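Local coordinates for protein putative aspartyl-tRNA synthetase (PDB 6OD8) that probably attaches L-aspartate to tRNA(Asp) at the expense of ATP, as a class II aminoacyl-tRNA synthetase with an OB-fold nucleic acid binding domain, at residues S77-P82 / D114-M119. Sequence-based numbering, arbitrary orientation.
Sequences SELSRP and DSVQAM
Asp114 and Ser77 meet where the loop before strand 88-100 packs against strand 114-121 of the OB-fold, a small example of how a loop can be held to a barrel strand by a few side chains. Residues 114-119 belong to strand 114-121, which pairs antiparallel with strand 104-111 and parallel with strand 164-168, while residues 77-82 lie in the loop between helix 48-54 and strand 88-100. Two side-chain pairs join them, one in which a carboxylate rests on a serine's carbon atoms, and one between buried apolar side chains.

At the margin the carboxylate of Asp114 lies against the carbon skeleton of Ser77: OD2 of Asp114 comes to 3.3 Å from CB of Ser77, and CG of Asp114 to 3.6 Å from the serine CA. Ser77 meets the acid through carbon, because its OG is tucked between its own backbone N and carbonyl carbon (chi1 53°) and points off to the far side of CB. Asp114 OD1 has in addition a long, weak ion pair with Lys347.

Two residues further along each segment, Leu79 and Val116 turn toward each other and their side chains cross at about a right angle. Ile164 and Leu166 of strand 164-168 extend this apolar patch, Ile164 touching Leu79 and Leu166 touching Val116. Leu79 is the second residue of a type I beta turn from Glu78 to Arg81, closed by a 3.1 Å backbone hydrogen bond from Arg81 N to Glu78 O. A salt bridge of 2.8 Å between Arg81 NH1 and Glu78 OE1 ties the turn's two ends. From this turn Leu79 reaches the strand through a single methyl, its CD1 resting 3.8 Å from CG1 of Val116.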
ATOM      1  N   SER A  77      21.099  -1.343  18.862  1.00 23.53           N
ATOM      2  CA  SER A  77      21.661  -1.868  17.619  1.00 31.14           C
ATOM      3  C   SER A  77      23.047  -1.306  17.336  1.00 27.53           C
ATOM      4  O   SER A  77      23.854  -1.957  16.662  1.00 31.64           O
ATOM      5  CB  SER A  77      20.720  -1.570  16.449  1.00 31.80           C
ATOM      6  OG  SER A  77      20.391  -0.182  16.382  1.00 33.11           O
ATOM      7  N   GLU A  78      23.354  -0.113  17.861  1.00 32.03           N
ATOM      8  CA  GLU A  78      24.597   0.586  17.558  1.00 36.02           C
ATOM      9  C   GLU A  78      25.735   0.263  18.523  1.00 29.88           C
ATOM     10  O   GLU A  78      26.846   0.756  18.321  1.00 40.12           O
ATOM     11  CB  GLU A  78      24.352   2.104  17.549  1.00 45.24           C
ATOM     12  CG  GLU A  78      23.495   2.616  16.391  1.00 57.82           C
ATOM     13  CD  GLU A  78      23.196   4.118  16.482  1.00 71.64           C
ATOM     14  OE1 GLU A  78      23.715   4.793  17.401  1.00 74.25           O
ATOM     15  OE2 GLU A  78      22.430   4.626  15.632  1.00 75.19           O
ATOM     16  N   LEU A  79      25.502  -0.566  19.544  1.00 25.60           N
ATOM     17  CA  LEU A  79      26.438  -0.693  20.658  1.00 29.95           C
ATOM     18  C   LEU A  79      27.746  -1.379  20.299  1.00 39.80           C
ATOM     19  O   LEU A  79      28.688  -1.335  21.102  1.00 36.77           O
ATOM     20  CB  LEU A  79      25.767  -1.447  21.803  1.00 32.68           C
ATOM     21  CG  LEU A  79      24.744  -0.609  22.555  1.00 27.21           C
ATOM     22  CD1 LEU A  79      24.027  -1.439  23.626  1.00 24.65           C
ATOM     23  CD2 LEU A  79      25.455   0.590  23.152  1.00 27.05           C
ATOM     24  N   SER A  80      27.838  -2.018  19.140  1.00 38.47           N
ATOM     25  CA  SER A  80      29.090  -2.646  18.759  1.00 39.26           C
ATOM     26  C   SER A  80      29.959  -1.753  17.879  1.00 44.02           C
ATOM     27  O   SER A  80      31.085  -2.145  17.552  1.00 49.74           O
ATOM     28  CB  SER A  80      28.814  -3.985  18.073  1.00 40.02           C
ATOM     29  OG  SER A  80      28.534  -4.974  19.054  1.00 38.54           O
ATOM     30  N   ARG A  81      29.477  -0.566  17.518  1.00 45.43           N
ATOM     31  CA  ARG A  81      30.302   0.416  16.830  1.00 49.01           C
ATOM     32  C   ARG A  81      31.599   0.637  17.608  1.00 46.02           C
ATOM     33  O   ARG A  81      31.552   0.868  18.826  1.00 42.04           O
ATOM     34  CB  ARG A  81      29.545   1.739  16.677  1.00 51.09           C
ATOM     35  CG  ARG A  81      28.549   1.784  15.513  1.00 55.85           C
ATOM     36  CD  ARG A  81      27.557   2.948  15.663  1.00 64.51           C
ATOM     37  NE  ARG A  81      28.190   4.164  16.182  1.00 78.64           N
ATOM     38  CZ  ARG A  81      27.544   5.297  16.460  1.00 81.03           C
ATOM     39  NH1 ARG A  81      26.234   5.384  16.268  1.00 80.74           N
ATOM     40  NH2 ARG A  81      28.209   6.346  16.933  1.00 78.63           N
ATOM     41  N   PRO A  82      32.763   0.564  16.956  1.00 47.03           N
ATOM     42  CA  PRO A  82      34.029   0.646  17.705  1.00 50.23           C
ATOM     43  C   PRO A  82      34.243   1.974  18.412  1.00 43.89           C
ATOM     44  O   PRO A  82      34.994   2.015  19.392  1.00 48.31           O
ATOM     45  CB  PRO A  82      35.092   0.416  16.622  1.00 57.63           C
ATOM     46  CG  PRO A  82      34.435   0.882  15.365  1.00 57.37           C
ATOM     47  CD  PRO A  82      32.987   0.493  15.503  1.00 49.61           C
ATOM     48  N   ASP A 114      18.383  -7.142  18.812  1.00 25.78           N
ATOM     49  CA  ASP A 114      19.667  -6.780  19.403  1.00 23.08           C
ATOM     50  C   ASP A 114      19.607  -6.927  20.919  1.00 26.15           C
ATOM     51  O   ASP A 114      18.672  -6.435  21.558  1.00 23.61           O
ATOM     52  CB  ASP A 114      20.045  -5.346  19.016  1.00 26.18           C
ATOM     53  CG  ASP A 114      20.334  -5.201  17.521  1.00 35.47           C
ATOM     54  OD1 ASP A 114      21.385  -5.703  17.061  1.00 38.49           O
ATOM     55  OD2 ASP A 114      19.497  -4.609  16.805  1.00 32.31           O
ATOM     56  N   SER A 115      20.604  -7.602  21.493  1.00 22.80           N
ATOM     57  CA  SER A 115      20.651  -7.814  22.934  1.00 24.54           C
ATOM     58  C   SER A 115      22.082  -7.659  23.426  1.00 22.56           C
ATOM     59  O   SER A 115      23.043  -7.852  22.677  1.00 26.87           O
ATOM     60  CB  SER A 115      20.103  -9.200  23.328  1.00 21.83           C
ATOM     61  OG  SER A 115      20.834 -10.219  22.662  1.00 26.13           O
ATOM     62  N   VAL A 116      22.221  -7.292  24.698  1.00 23.63           N
ATOM     63  CA  VAL A 116      23.537  -7.076  25.277  1.00 24.75           C
ATOM     64  C   VAL A 116      23.460  -7.322  26.776  1.00 24.15           C
ATOM     65  O   VAL A 116      22.442  -7.060  27.419  1.00 23.04           O
ATOM     66  CB  VAL A 116      24.057  -5.655  24.957  1.00 24.42           C
ATOM     67  CG1 VAL A 116      23.148  -4.584  25.589  1.00 27.43           C
ATOM     68  CG2 VAL A 116      25.516  -5.487  25.402  1.00 28.68           C
ATOM     69  N   GLN A 117      24.555  -7.831  27.333  1.00 25.86           N
ATOM     70  CA  GLN A 117      24.624  -8.056  28.766  1.00 27.52           C
ATOM     71  C   GLN A 117      25.004  -6.762  29.470  1.00 29.94           C
ATOM     72  O   GLN A 117      25.829  -5.991  28.971  1.00 33.46           O
ATOM     73  CB  GLN A 117      25.634  -9.156  29.088  1.00 28.10           C
ATOM     74  CG  GLN A 117      25.911  -9.300  30.572  1.00 47.49           C
ATOM     75  CD  GLN A 117      26.550 -10.621  30.908  1.00 60.09           C
ATOM     76  OE1 GLN A 117      25.994 -11.678  30.611  1.00 67.39           O
ATOM     77  NE2 GLN A 117      27.729 -10.573  31.521  1.00 61.53           N
ATOM     78  N   ALA A 118      24.357  -6.505  30.609  1.00 29.08           N
ATOM     79  CA  ALA A 118      24.666  -5.364  31.462  1.00 28.57           C
ATOM     80  C   ALA A 118      24.949  -5.871  32.865  1.00 35.00           C
ATOM     81  O   ALA A 118      24.359  -6.860  33.312  1.00 33.40           O
ATOM     82  CB  ALA A 118      23.521  -4.349  31.507  1.00 24.42           C
ATOM     83  N   MET A 119      25.853  -5.193  33.567  1.00 35.18           N
ATOM     84  CA  MET A 119      26.099  -5.575  34.946  1.00 32.48           C
ATOM     85  C   MET A 119      26.446  -4.344  35.763  1.00 30.42           C
ATOM     86  O   MET A 119      26.837  -3.302  35.231  1.00 32.61           O
ATOM     87  CB  MET A 119      27.200  -6.638  35.050  1.00 32.28           C
ATOM     88  CG  MET A 119      28.555  -6.240  34.494  1.00 41.72           C
ATOM     89  SD  MET A 119      29.605  -5.436  35.719  1.00 56.60           S
ATOM     90  CE  MET A 119      29.303  -6.472  37.137  1.00 55.00           C
TER